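Local coordinates for periplasmic binding protein (Thermotoga lettingae TMO, PDB 4RY8) that binds 5-methylthioribose between two alpha/beta lobes and probably serves as the periplasmic receptor of a sugar transporter, at residues S28-Y33 with I76-R81; V142-F147 with G174-S179; D183-M188 with V213-Q218; M204-A209 with D231-D236; A249-D254 with P283-R288. All coordinates share one frame; numbering follows the deposited sequence. Where two conformers were deposited one is given.

Interaction 1 (S28-Y33 with I76-R81). With SR1 (5-S-methyl-5-thio-alpha-D-ribofuranose), chain G.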
# COMPACT_ATOMS: atom_id res chain seq x y z
N SER C 28 20.84 -13.90 -6.60
CA SER C 28 21.33 -13.38 -5.32
C SER C 28 20.25 -13.16 -4.21
O SER C 28 20.51 -13.44 -3.04
CB SER C 28 22.18 -12.10 -5.55
OG SER C 28 22.47 -11.51 -4.29
N PHE C 29 19.07 -12.68 -4.54
CA PHE C 29 17.99 -12.63 -3.55
C PHE C 29 17.88 -13.93 -2.76
O PHE C 29 17.90 -13.93 -1.54
CB PHE C 29 16.62 -12.30 -4.17
CG PHE C 29 15.48 -12.38 -3.18
CD1 PHE C 29 14.90 -13.61 -2.83
CD2 PHE C 29 15.01 -11.25 -2.58
CE1 PHE C 29 13.89 -13.69 -1.88
CE2 PHE C 29 14.01 -11.31 -1.64
CZ PHE C 29 13.43 -12.52 -1.30
N PHE C 30 17.80 -15.03 -3.48
CA PHE C 30 17.55 -16.32 -2.88
C PHE C 30 18.82 -16.83 -2.19
O PHE C 30 18.74 -17.46 -1.13
CB PHE C 30 17.03 -17.29 -3.93
CG PHE C 30 15.58 -17.09 -4.26
CD1 PHE C 30 14.61 -17.34 -3.30
CD2 PHE C 30 15.17 -16.69 -5.53
CE1 PHE C 30 13.25 -17.16 -3.58
CE2 PHE C 30 13.84 -16.51 -5.82
CZ PHE C 30 12.87 -16.75 -4.85
N GLU C 31 19.99 -16.51 -2.73
CA GLU C 31 21.25 -16.93 -2.09
C GLU C 31 21.44 -16.22 -0.77
O GLU C 31 21.95 -16.77 0.19
CB GLU C 31 22.46 -16.67 -3.01
CG GLU C 31 22.39 -17.40 -4.35
CD GLU C 31 23.37 -16.85 -5.40
OE1 GLU C 31 24.31 -16.14 -5.03
OE2 GLU C 31 23.19 -17.15 -6.59
N ARG C 32 20.99 -14.98 -0.72
CA ARG C 32 21.16 -14.16 0.48
C ARG C 32 20.20 -14.60 1.58
O ARG C 32 20.54 -14.61 2.75
CB ARG C 32 21.01 -12.68 0.13
CG ARG C 32 22.20 -12.13 -0.66
CD ARG C 32 23.42 -11.94 0.23
NE ARG C 32 24.29 -13.12 0.25
CZ ARG C 32 25.13 -13.43 1.24
NH1 ARG C 32 25.87 -14.52 1.15
NH2 ARG C 32 25.22 -12.64 2.31
N TYR C 33 19.01 -15.00 1.19
CA TYR C 33 18.01 -15.55 2.12
C TYR C 33 18.57 -16.79 2.77
O TYR C 33 18.53 -16.95 4.00
CB TYR C 33 16.77 -15.88 1.32
CG TYR C 33 15.66 -16.62 2.01
CD1 TYR C 33 15.79 -17.95 2.37
CD2 TYR C 33 14.45 -15.98 2.30
CE1 TYR C 33 14.74 -18.65 2.96
CE2 TYR C 33 13.41 -16.66 2.93
CZ TYR C 33 13.56 -18.00 3.25
OH TYR C 33 12.51 -18.69 3.85
N ILE C 76 10.15 -25.42 7.07
CA ILE C 76 9.87 -24.20 6.36
C ILE C 76 9.58 -24.54 4.89
O ILE C 76 10.42 -25.13 4.18
CB ILE C 76 11.03 -23.21 6.45
CG1 ILE C 76 11.41 -23.02 7.92
CG2 ILE C 76 10.67 -21.88 5.81
CD1 ILE C 76 12.84 -22.57 8.11
N ILE C 77 8.39 -24.20 4.44
CA ILE C 77 8.06 -24.27 3.04
C ILE C 77 8.20 -22.92 2.34
O ILE C 77 7.47 -21.94 2.60
CB ILE C 77 6.70 -24.89 2.84
CG1 ILE C 77 6.68 -26.25 3.54
CG2 ILE C 77 6.45 -25.05 1.35
CD1 ILE C 77 5.39 -26.98 3.40
N ASP C 78 9.15 -22.89 1.41
CA ASP C 78 9.53 -21.71 0.69
C ASP C 78 9.05 -21.77 -0.76
O ASP C 78 9.57 -22.55 -1.54
CB ASP C 78 11.04 -21.68 0.73
CG ASP C 78 11.58 -20.36 0.43
OD1 ASP C 78 11.22 -19.88 -0.66
OD2 ASP C 78 12.33 -19.81 1.27
N HIS C 79 8.12 -20.88 -1.11
CA HIS C 79 7.43 -20.87 -2.38
C HIS C 79 6.63 -22.18 -2.54
O HIS C 79 6.20 -22.77 -1.54
CB HIS C 79 8.37 -20.59 -3.54
CG HIS C 79 8.95 -19.22 -3.50
ND1 HIS C 79 9.66 -18.75 -2.43
CD2 HIS C 79 8.92 -18.20 -4.40
CE1 HIS C 79 10.04 -17.52 -2.65
NE2 HIS C 79 9.61 -17.15 -3.84
N GLY C 80 6.44 -22.62 -3.77
CA GLY C 80 5.66 -23.80 -4.07
C GLY C 80 4.25 -23.35 -4.37
O GLY C 80 3.97 -22.19 -4.33
N ARG C 81 3.34 -24.28 -4.66
CA ARG C 81 1.94 -23.91 -4.87
C ARG C 81 1.05 -24.73 -3.96
O ARG C 81 1.42 -25.82 -3.56
CB ARG C 81 1.58 -24.10 -6.32
CG ARG C 81 2.29 -23.06 -7.14
CD ARG C 81 1.98 -23.21 -8.60
NE ARG C 81 2.89 -24.14 -9.24
CZ ARG C 81 2.66 -25.42 -9.48
NH1 ARG C 81 3.59 -26.12 -10.11
NH2 ARG C 81 1.52 -26.01 -9.12
CS SR1 G . 10.09 -16.67 -8.60
S SR1 G . 9.31 -15.83 -7.23
C5 SR1 G . 10.59 -14.56 -7.09
C4 SR1 G . 10.28 -13.59 -5.96
O4 SR1 G . 10.17 -14.35 -4.80
C1 SR1 G . 10.81 -13.71 -3.68
O1 SR1 G . 9.83 -13.42 -2.75
C2 SR1 G . 11.49 -12.43 -4.15
O2 SR1 G . 10.96 -11.17 -3.65
C3 SR1 G . 11.35 -12.55 -5.65
O3 SR1 G . 11.01 -11.29 -6.22
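The edge of Phe30 meets the imidazole face of His79 beside the bound 5-methylthioribose. Beyond CB of His79, CG lies beside the backbone N (chi1 -66°), and the turn of the ring (chi2 57°) points ND1 back to Asp78 and NE2 to the sugar. ND1 donates to Asp78 OD1 at 2.6 Å, with the acceptor somewhat out of the ring plane. CE1 lies 3.4 Å from Phe30 CE1 in the offset edge-to-face pair, planes at 67°. CD2 faces the ligand sulfur, S, at 3.7 Å. At the tip, NE2 gives a nearly straight bond to the ring oxygen O4 of the sugar, 3.0 Å long. With both nitrogens donating, the ring is probably cationic, and Asp78 would balance it. The other carboxylate oxygen, Asp78 OD2, lies 2.8 Å from Tyr33 OH, while Phe29 lays one ring face over sugar C2. Helix 28-44 faces the C-terminal end of strand 74-78, itself between strands 17-22 and 98-102, and Tyr33 reaches on to helix 255-270.

Interaction 2 (V142-F147 with G174-S179)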
# COMPACT_ATOMS: atom_id res chain seq x y z
N VAL C 142 7.20 -7.42 -16.93
CA VAL C 142 7.93 -8.69 -16.82
C VAL C 142 7.53 -9.40 -15.54
O VAL C 142 7.87 -8.99 -14.39
CB VAL C 142 9.42 -8.52 -16.88
CG1 VAL C 142 10.06 -9.86 -17.19
CG2 VAL C 142 9.83 -7.43 -17.87
N ASN C 143 6.73 -10.44 -15.73
CA ASN C 143 6.20 -11.22 -14.63
C ASN C 143 5.54 -12.43 -15.20
O ASN C 143 5.30 -12.48 -16.41
CB ASN C 143 5.18 -10.39 -13.83
CG ASN C 143 4.89 -10.96 -12.46
OD1 ASN C 143 5.65 -11.77 -11.91
ND2 ASN C 143 3.80 -10.53 -11.88
N VAL C 144 5.30 -13.41 -14.33
CA VAL C 144 4.70 -14.70 -14.71
C VAL C 144 3.78 -15.19 -13.60
O VAL C 144 4.02 -14.90 -12.42
CB VAL C 144 5.80 -15.77 -14.94
CG1 VAL C 144 6.99 -15.16 -15.62
CG2 VAL C 144 6.28 -16.40 -13.65
N GLY C 145 2.74 -15.93 -13.96
CA GLY C 145 1.82 -16.50 -12.99
C GLY C 145 2.34 -17.75 -12.32
O GLY C 145 3.42 -18.24 -12.65
N GLY C 146 1.65 -18.19 -11.27
CA GLY C 146 2.03 -19.40 -10.55
C GLY C 146 2.98 -19.25 -9.38
O GLY C 146 3.41 -20.24 -8.78
N PHE C 147 3.33 -18.03 -9.04
CA PHE C 147 4.14 -17.77 -7.86
C PHE C 147 3.43 -16.78 -6.92
O PHE C 147 3.11 -15.65 -7.33
CB PHE C 147 5.50 -17.21 -8.27
CG PHE C 147 6.38 -18.23 -8.95
CD1 PHE C 147 7.14 -19.14 -8.19
CD2 PHE C 147 6.47 -18.29 -10.32
CE1 PHE C 147 7.93 -20.07 -8.81
CE2 PHE C 147 7.27 -19.22 -10.94
CZ PHE C 147 8.00 -20.12 -10.19
N GLY C 174 8.31 -12.98 -19.75
CA GLY C 174 8.96 -13.62 -18.63
C GLY C 174 8.56 -15.05 -18.34
O GLY C 174 7.38 -15.44 -18.47
N ALA C 175 9.57 -15.83 -17.97
CA ALA C 175 9.42 -17.17 -17.47
C ALA C 175 10.51 -17.40 -16.45
O ALA C 175 11.61 -16.84 -16.55
CB ALA C 175 9.52 -18.18 -18.60
N VAL C 176 10.22 -18.25 -15.48
CA VAL C 176 11.18 -18.64 -14.46
C VAL C 176 11.82 -19.95 -14.91
O VAL C 176 11.16 -20.97 -14.95
CB VAL C 176 10.49 -18.85 -13.09
CG1 VAL C 176 11.49 -19.38 -12.06
CG2 VAL C 176 9.84 -17.55 -12.62
N THR C 177 13.11 -19.93 -15.24
CA THR C 177 13.71 -21.02 -15.99
C THR C 177 14.89 -21.70 -15.33
O THR C 177 15.30 -22.75 -15.80
CB THR C 177 14.26 -20.50 -17.33
OG1 THR C 177 15.27 -19.51 -17.08
CG2 THR C 177 13.14 -19.91 -18.18
N GLY C 178 15.48 -21.11 -14.29
CA GLY C 178 16.82 -21.54 -13.89
C GLY C 178 17.97 -20.71 -14.48
O GLY C 178 19.08 -20.72 -13.95
N SER C 179 17.71 -20.00 -15.56
CA SER C 179 18.63 -19.00 -16.14
C SER C 179 17.78 -17.79 -16.53
O SER C 179 17.74 -17.36 -17.71
CB SER C 179 19.29 -19.57 -17.39
OG SER C 179 19.87 -20.79 -17.08
O HOH W 1 5.46 -14.00 -18.63
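Phe147 and Val176 meet because both turn a branch back beside their own backbone N: CG of Phe147 at chi1 -70°, and CG2 of Val176, whose CG1 takes the anti place (chi1 175°). The side chains approach from opposite directions, Phe147 CE2 reaching Val176 CG2 at 3.5 Å. The same methyl is touched by Val144 CG2 at 3.9 Å, the two valines crossing at about a right angle. These loops leave the C-terminal ends of the adjacent parallel strands 137-142 and 167-173, at one edge of the lobe's sheet and facing the inter-lobe cleft where periplasmic binding proteins hold their ligands; Phe147 itself lines the methylthioribose pocket just before helix 148-163. Nearer the strands, Gly174 packs on Val142, its CA 4.2 Å from Val142 CG1, and a beta carbon there would crowd that methyl. Water 1 donates to Asn143 O at 2.7 Å, beside the Gly174 carbonyl. Farther along, Thr177 OG1 accepts from Ser179 N at 2.9 Å in an ST turn leading into helix 180-194.

Interaction 3 (D183-M188 with V213-Q218)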
# COMPACT_ATOMS: atom_id res chain seq x y z
N ASP C 183 17.60 -15.52 -19.84
CA ASP C 183 16.45 -15.75 -20.72
C ASP C 183 15.58 -14.49 -20.88
O ASP C 183 15.06 -14.21 -21.96
CB ASP C 183 15.63 -16.97 -20.25
CG ASP C 183 16.45 -18.28 -20.31
OD1 ASP C 183 17.36 -18.42 -21.20
OD2 ASP C 183 16.18 -19.17 -19.46
N THR C 184 15.48 -13.69 -19.83
CA THR C 184 14.73 -12.41 -19.89
C THR C 184 15.47 -11.38 -20.77
O THR C 184 14.85 -10.54 -21.39
CB THR C 184 14.53 -11.80 -18.50
OG1 THR C 184 14.04 -12.78 -17.57
CG2 THR C 184 13.55 -10.65 -18.56
N GLN C 185 16.79 -11.45 -20.84
CA GLN C 185 17.49 -10.55 -21.74
C GLN C 185 17.06 -10.84 -23.19
O GLN C 185 16.79 -9.94 -23.97
CB GLN C 185 18.99 -10.73 -21.60
CG GLN C 185 19.73 -9.68 -22.42
CD GLN C 185 21.19 -9.62 -22.12
OE1 GLN C 185 21.65 -10.09 -21.09
NE2 GLN C 185 21.93 -9.07 -23.04
N THR C 186 17.03 -12.11 -23.52
CA THR C 186 16.72 -12.52 -24.88
C THR C 186 15.32 -12.03 -25.23
O THR C 186 15.10 -11.45 -26.28
CB THR C 186 16.81 -14.04 -25.02
OG1 THR C 186 18.16 -14.42 -24.79
CG2 THR C 186 16.40 -14.49 -26.44
N ARG C 187 14.37 -12.31 -24.35
CA ARG C 187 12.98 -11.88 -24.53
C ARG C 187 12.87 -10.38 -24.68
O ARG C 187 12.10 -9.90 -25.48
CB ARG C 187 12.12 -12.33 -23.34
CG ARG C 187 11.89 -13.82 -23.20
CD ARG C 187 11.63 -14.19 -21.73
NE ARG C 187 10.76 -15.36 -21.66
CZ ARG C 187 11.13 -16.61 -21.96
NH1 ARG C 187 12.39 -16.89 -22.30
NH2 ARG C 187 10.24 -17.60 -21.89
N MET C 188 13.61 -9.63 -23.86
CA MET C 188 13.52 -8.20 -23.88
C MET C 188 14.01 -7.64 -25.23
O MET C 188 13.38 -6.70 -25.74
CB MET C 188 14.24 -7.58 -22.68
CG MET C 188 14.13 -6.07 -22.59
SD MET C 188 12.53 -5.39 -22.11
CE MET C 188 12.77 -3.67 -22.49
N VAL C 213 17.44 -4.85 -18.10
CA VAL C 213 18.41 -3.75 -18.12
C VAL C 213 19.59 -4.04 -19.01
O VAL C 213 20.05 -3.15 -19.73
CB VAL C 213 18.90 -3.46 -16.67
CG1 VAL C 213 20.03 -2.42 -16.66
CG2 VAL C 213 17.74 -2.97 -15.82
N ARG C 214 20.12 -5.27 -18.96
CA ARG C 214 21.23 -5.62 -19.81
C ARG C 214 20.81 -5.58 -21.29
O ARG C 214 21.56 -5.14 -22.11
CB ARG C 214 21.77 -6.98 -19.45
CG ARG C 214 22.32 -7.09 -18.06
CD ARG C 214 22.75 -8.50 -17.78
NE ARG C 214 23.19 -8.57 -16.39
CZ ARG C 214 22.92 -9.56 -15.55
NH1 ARG C 214 22.17 -10.61 -15.91
NH2 ARG C 214 23.39 -9.47 -14.30
N ALA C 215 19.60 -6.04 -21.60
CA ALA C 215 19.09 -5.94 -22.97
C ALA C 215 19.07 -4.48 -23.45
O ALA C 215 19.53 -4.17 -24.55
CB ALA C 215 17.70 -6.55 -23.05
N ILE C 216 18.55 -3.61 -22.59
CA ILE C 216 18.48 -2.16 -22.85
C ILE C 216 19.87 -1.54 -23.08
O ILE C 216 20.09 -0.76 -24.02
CB ILE C 216 17.74 -1.42 -21.71
CG1 ILE C 216 16.25 -1.76 -21.78
CG2 ILE C 216 17.93 0.10 -21.82
CD1 ILE C 216 15.52 -1.56 -20.49
N MET C 217 20.82 -1.90 -22.23
CA MET C 217 22.12 -1.27 -22.33
C MET C 217 22.85 -1.80 -23.57
O MET C 217 23.49 -1.03 -24.28
CB MET C 217 22.91 -1.49 -21.05
CG MET C 217 22.26 -0.78 -19.87
SD MET C 217 23.21 -0.92 -18.34
CE MET C 217 23.53 -2.66 -18.22
N GLN C 218 22.71 -3.09 -23.87
CA GLN C 218 23.37 -3.64 -25.03
C GLN C 218 22.86 -2.96 -26.30
O GLN C 218 23.62 -2.67 -27.20
CB GLN C 218 23.17 -5.14 -25.12
CG GLN C 218 23.75 -5.72 -26.41
CD GLN C 218 23.61 -7.21 -26.52
OE1 GLN C 218 23.52 -7.91 -25.53
NE2 GLN C 218 23.59 -7.70 -27.75
O HOH W 2 20.92 -11.44 -18.61
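Met188 and Ala215 form the tight side of this helix pair. The methyl of Ala215, 3.6 Å from Met188 CB, also touches the backbone carbonyl of Gln185, and its small size probably helps the two axes approach to 8.2 Å while crossing at -48°. Met188 bends at its second torsion (chi2 73°), carrying CE across to Ile216 CD1 at 4.0 Å; Ile216 in turn packs on strand 226-230. The helices, 180-194 and 206-219, are successive connections of the alpha/beta lobe, linking strands 167-173, 200-203 and 226-230, and lie side by side against the sheet. Toward solvent the packing becomes polar. Gln185 runs out extended, its CG still 3.8 Å from Ala215 CB, before the amide rests OE1 against Arg214 CB at 3.5 Å. Water 2 donates to Gln185 OE1 at 2.9 Å and accepts from Arg214 NH1 in the guanidinium plane, bridging the two groups. On the exposed flank, Gln185 NE2 is 3.2 Å from Gln218 OE1, with the two amide planes turned 79° apart.

Interaction 4 (M204-A209 with D231-D236). With SR1 (5-S-methyl-5-thio-alpha-D-ribofuranose), chain G.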
# COMPACT_ATOMS: atom_id res chain seq x y z
N MET C 204 8.86 -7.68 -11.89
CA MET C 204 8.42 -8.03 -10.53
C MET C 204 9.37 -9.00 -9.75
O MET C 204 9.01 -9.50 -8.72
CB MET C 204 6.97 -8.54 -10.63
CG MET C 204 5.89 -7.46 -10.95
SD MET C 204 6.03 -5.96 -9.88
CE MET C 204 4.42 -5.24 -10.15
N TRP C 205 10.57 -9.26 -10.27
CA TRP C 205 11.65 -9.97 -9.52
C TRP C 205 12.98 -9.39 -9.99
O TRP C 205 13.08 -9.11 -11.17
CB TRP C 205 11.51 -11.49 -9.83
CG TRP C 205 12.60 -12.40 -9.33
CD1 TRP C 205 13.42 -12.22 -8.25
CD2 TRP C 205 12.93 -13.65 -9.87
NE1 TRP C 205 14.27 -13.28 -8.11
CE2 TRP C 205 13.99 -14.18 -9.10
CE3 TRP C 205 12.46 -14.39 -10.96
CZ2 TRP C 205 14.58 -15.41 -9.39
CZ3 TRP C 205 13.04 -15.58 -11.25
CH2 TRP C 205 14.06 -16.11 -10.47
N ASP C 206 14.01 -9.16 -9.12
CA ASP C 206 15.23 -8.57 -9.63
C ASP C 206 15.94 -9.36 -10.73
O ASP C 206 16.64 -8.77 -11.54
CB ASP C 206 16.25 -8.09 -8.51
CG ASP C 206 16.77 -9.23 -7.63
OD1 ASP C 206 16.35 -10.39 -7.75
OD2 ASP C 206 17.68 -8.96 -6.77
N GLU C 207 15.76 -10.67 -10.81
CA GLU C 207 16.33 -11.47 -11.91
C GLU C 207 15.70 -11.14 -13.28
O GLU C 207 16.40 -11.11 -14.31
CB GLU C 207 16.24 -12.97 -11.60
CG GLU C 207 17.11 -13.40 -10.44
CD GLU C 207 18.59 -13.15 -10.68
OE1 GLU C 207 19.13 -13.55 -11.73
OE2 GLU C 207 19.23 -12.56 -9.79
N PHE C 208 14.42 -10.83 -13.29
CA PHE C 208 13.76 -10.36 -14.50
C PHE C 208 14.34 -8.97 -14.86
O PHE C 208 14.71 -8.69 -15.99
CB PHE C 208 12.26 -10.16 -14.28
CG PHE C 208 11.42 -11.42 -14.13
CD1 PHE C 208 11.66 -12.60 -14.86
CD2 PHE C 208 10.29 -11.36 -13.35
CE1 PHE C 208 10.83 -13.69 -14.68
CE2 PHE C 208 9.45 -12.44 -13.20
CZ PHE C 208 9.72 -13.60 -13.88
N ALA C 209 14.43 -8.10 -13.86
CA ALA C 209 14.94 -6.73 -14.07
C ALA C 209 16.36 -6.73 -14.67
O ALA C 209 16.63 -6.01 -15.61
CB ALA C 209 14.92 -5.95 -12.75
N ASP C 231 12.91 -6.10 -5.36
CA ASP C 231 14.07 -6.74 -4.75
C ASP C 231 15.28 -5.82 -4.82
O ASP C 231 15.39 -4.97 -5.68
CB ASP C 231 14.45 -8.14 -5.29
CG ASP C 231 13.28 -9.11 -5.26
OD1 ASP C 231 12.59 -9.15 -4.23
OD2 ASP C 231 13.04 -9.81 -6.28
N VAL C 232 16.15 -5.99 -3.84
CA VAL C 232 17.42 -5.26 -3.82
C VAL C 232 18.50 -6.22 -3.30
O VAL C 232 18.26 -7.05 -2.38
CB VAL C 232 17.27 -3.94 -3.04
CG1 VAL C 232 16.92 -4.22 -1.59
CG2 VAL C 232 18.51 -3.06 -3.20
N THR C 233 19.66 -6.15 -3.94
CA THR C 233 20.86 -6.87 -3.51
C THR C 233 22.04 -5.95 -3.86
O THR C 233 21.86 -4.91 -4.49
CB THR C 233 21.07 -8.20 -4.25
OG1 THR C 233 21.33 -7.94 -5.63
CG2 THR C 233 19.86 -9.13 -4.13
N THR C 234 23.25 -6.34 -3.46
CA THR C 234 24.45 -5.61 -3.88
C THR C 234 24.61 -5.64 -5.40
O THR C 234 24.90 -4.61 -6.02
CB THR C 234 25.69 -6.14 -3.16
OG1 THR C 234 25.56 -5.81 -1.77
CG2 THR C 234 26.95 -5.53 -3.72
N GLU C 235 24.38 -6.80 -6.02
CA GLU C 235 24.36 -6.87 -7.48
C GLU C 235 23.40 -5.85 -8.09
O GLU C 235 23.76 -5.13 -9.03
CB GLU C 235 23.99 -8.29 -7.95
CG GLU C 235 25.15 -9.26 -7.84
CD GLU C 235 24.75 -10.69 -8.06
OE1 GLU C 235 23.58 -10.97 -8.48
OE2 GLU C 235 25.62 -11.55 -7.83
N ASP C 236 22.17 -5.80 -7.59
CA ASP C 236 21.21 -4.80 -8.03
C ASP C 236 21.70 -3.38 -7.86
O ASP C 236 21.67 -2.58 -8.80
CB ASP C 236 19.94 -4.97 -7.22
CG ASP C 236 19.22 -6.30 -7.53
OD1 ASP C 236 19.61 -6.94 -8.53
OD2 ASP C 236 18.32 -6.70 -6.76
CS SR1 G . 10.09 -16.67 -8.60
S SR1 G . 9.31 -15.83 -7.23
C5 SR1 G . 10.59 -14.56 -7.09
C4 SR1 G . 10.28 -13.59 -5.96
O4 SR1 G . 10.17 -14.35 -4.80
C1 SR1 G . 10.81 -13.71 -3.68
O1 SR1 G . 9.83 -13.42 -2.75
C2 SR1 G . 11.49 -12.43 -4.15
O2 SR1 G . 10.96 -11.17 -3.65
C3 SR1 G . 11.35 -12.55 -5.65
O3 SR1 G . 11.01 -11.29 -6.22
O HOH W 3 20.20 -9.79 -7.48
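In the sugar-binding site at the C-terminal ends of strands 200-203 and 226-230, Trp205 and Asp231 meet beside the ribose. Asp231 grips two neighbouring hydroxyls: SR1 O2 donates to OD1 at 2.7 Å and SR1 O3 to OD2 at 2.5 Å. A third proton reaches OD2 on its anti side from Asp206 N, 3.1 Å away at the start of helix 206-219. The indole edge completes the setting, Trp205 CD1 lying 3.1 Å from Asp231 OD2 in the ring plane. One indole face covers sugar C5, while Glu207 CB, 3.5 Å above the opposite face, backs the ring. Replacing Trp205 by an alanine would probably take the aromatic surface from under C5 and leave that side of the sugar freer to shift. Away from the sugar, water 3 appears to donate to Asp206 OD2 at 2.7 Å and lies beside Thr233 OG1, which caps the next helix by accepting from Asp236 N at 3.0 Å. Three donors converging on one carboxylate suggest that Asp231 is ionised, its two oxygens suited to receive the neighbouring O2 and O3 hydroxyls.

Interaction 5 (A249-D254 with P283-R288)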
# COMPACT_ATOMS: atom_id res chain seq x y z
N ALA C 249 14.35 2.72 -9.98
CA ALA C 249 13.84 2.40 -8.67
C ALA C 249 13.54 0.90 -8.53
O ALA C 249 13.23 0.22 -9.52
CB ALA C 249 12.57 3.20 -8.39
N THR C 250 13.67 0.43 -7.30
CA THR C 250 13.22 -0.88 -6.88
C THR C 250 12.60 -0.75 -5.47
O THR C 250 12.88 0.18 -4.69
CB THR C 250 14.40 -1.93 -6.88
OG1 THR C 250 13.90 -3.28 -6.77
CG2 THR C 250 15.38 -1.69 -5.75
N VAL C 251 11.73 -1.69 -5.19
CA VAL C 251 11.09 -1.81 -3.92
C VAL C 251 11.44 -3.17 -3.33
O VAL C 251 11.25 -4.22 -3.97
CB VAL C 251 9.56 -1.61 -4.12
CG1 VAL C 251 8.77 -2.13 -2.93
CG2 VAL C 251 9.32 -0.11 -4.37
N GLY C 252 11.95 -3.18 -2.12
CA GLY C 252 12.30 -4.46 -1.50
C GLY C 252 12.66 -4.49 -0.04
O GLY C 252 12.47 -3.51 0.69
N THR C 253 13.20 -5.64 0.37
CA THR C 253 13.57 -5.95 1.76
C THR C 253 14.98 -6.53 1.76
O THR C 253 15.50 -6.95 0.73
CB THR C 253 12.71 -7.09 2.37
OG1 THR C 253 12.96 -8.29 1.64
CG2 THR C 253 11.24 -6.77 2.34
N ASP C 254 15.57 -6.63 2.95
CA ASP C 254 16.82 -7.36 3.10
C ASP C 254 16.53 -8.87 3.17
O ASP C 254 16.15 -9.34 4.23
CB ASP C 254 17.52 -6.92 4.39
CG ASP C 254 18.88 -7.55 4.57
OD1 ASP C 254 19.29 -8.36 3.71
OD2 ASP C 254 19.54 -7.22 5.57
N PRO C 283 8.53 -3.59 3.26
CA PRO C 283 9.38 -3.30 2.12
C PRO C 283 9.59 -1.85 1.91
O PRO C 283 8.76 -1.05 2.32
CB PRO C 283 8.53 -3.76 0.93
CG PRO C 283 7.15 -3.43 1.40
CD PRO C 283 7.10 -3.73 2.86
N GLN C 284 10.65 -1.49 1.19
CA GLN C 284 11.05 -0.09 1.09
C GLN C 284 11.32 0.29 -0.33
O GLN C 284 12.02 -0.42 -1.02
CB GLN C 284 12.38 0.18 1.83
CG GLN C 284 12.50 -0.39 3.23
CD GLN C 284 11.53 0.22 4.21
OE1 GLN C 284 11.19 1.40 4.13
NE2 GLN C 284 11.05 -0.61 5.16
N LEU C 285 10.86 1.49 -0.70
CA LEU C 285 11.25 2.17 -1.93
C LEU C 285 12.72 2.62 -1.90
O LEU C 285 13.18 3.31 -0.96
CB LEU C 285 10.32 3.36 -2.23
CG LEU C 285 10.52 4.19 -3.52
CD1 LEU C 285 10.30 3.37 -4.79
CD2 LEU C 285 9.60 5.40 -3.51
N ILE C 286 13.45 2.22 -2.92
CA ILE C 286 14.87 2.51 -3.03
C ILE C 286 15.12 3.06 -4.43
O ILE C 286 15.10 2.31 -5.38
CB ILE C 286 15.72 1.23 -2.80
CG1 ILE C 286 15.46 0.68 -1.38
CG2 ILE C 286 17.20 1.59 -2.99
CD1 ILE C 286 15.72 -0.78 -1.20
N THR C 287 15.35 4.36 -4.56
CA THR C 287 15.57 4.95 -5.88
C THR C 287 17.06 5.02 -6.25
O THR C 287 17.93 5.05 -5.37
CB THR C 287 14.92 6.35 -5.98
OG1 THR C 287 15.70 7.29 -5.24
CG2 THR C 287 13.49 6.37 -5.45
N ARG C 288 17.34 5.00 -7.55
CA ARG C 288 18.70 5.16 -8.05
C ARG C 288 19.30 6.47 -7.53
O ARG C 288 20.48 6.53 -7.18
CB ARG C 288 18.72 5.15 -9.58
CG ARG C 288 20.05 5.57 -10.16
CD ARG C 288 20.17 5.41 -11.65
NE ARG C 288 21.58 5.47 -12.01
CZ ARG C 288 22.32 6.58 -12.00
NH1 ARG C 288 21.80 7.75 -11.68
NH2 ARG C 288 23.59 6.51 -12.33
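Thr250 and Ile286 form a hydrogen-bonded antiparallel pair: Thr250 N donates to Ile286 O at 3.0 Å, nearly straight at 174°, and Ile286 N returns a bond to Thr250 O at 2.8 Å. Gly252 and Gln284 repeat the pattern, Gly252 N to Gln284 O at 3.0 Å and Gln284 N to Gly252 O at 2.8 Å. Between these, Val251 and Leu285 form a non-hydrogen-bonded pair, and Val251 CA lies 3.3 Å from Gln284 O in a CA-H...O contact. Packing follows on the face carrying Ala249, Val251 and Leu285. Val251 sends CG1 anti to its N (chi1 163°), alongside Pro283 CB at 4.2 Å, while CG2 meets Leu285 CD1 at 3.6 Å. A glycine in place of Val251 would probably open a gap between Pro283, Leu285 and Ile121 of helix 118-132. On the other face, Thr250 and Ile286 lie side by side; the hydroxyl of Thr250 turns to the carbonyl of Asp231 and to Ser229. Strand 284-287 thereby closes the otherwise parallel sheet as an antiparallel edge. Its hold on strand 247-252 comes from four main-chain bonds, with apolar packing of Val251 on Leu285 and Pro283 adding to it.

In the fold
Interactions 1 and 4 take the ligand from opposite lobes, one on each of the two sheets; their centres are 14 Å apart and they meet beside the sugar, where Phe29 CD2 is 3.6 Å from Asp231 OD1. Interaction 2 joins this pocket through Phe147, whose CD1 lies 4.3 Å from His79 CD2, and is tied to interaction 4 by Val142 O and Met204 N, 3.0 Å apart. Interaction 5 backs the site from the sheet: Asp231 N and Val251 O, 2.9 Å apart, link it to interaction 4. Interaction 3 is the outlying member, about 24 Å from interaction 1 between centres; it shares helix 206-219 with interaction 4 and reaches interaction 2 through Thr177 OG1 and Asp183 OD2, 2.6 Å apart.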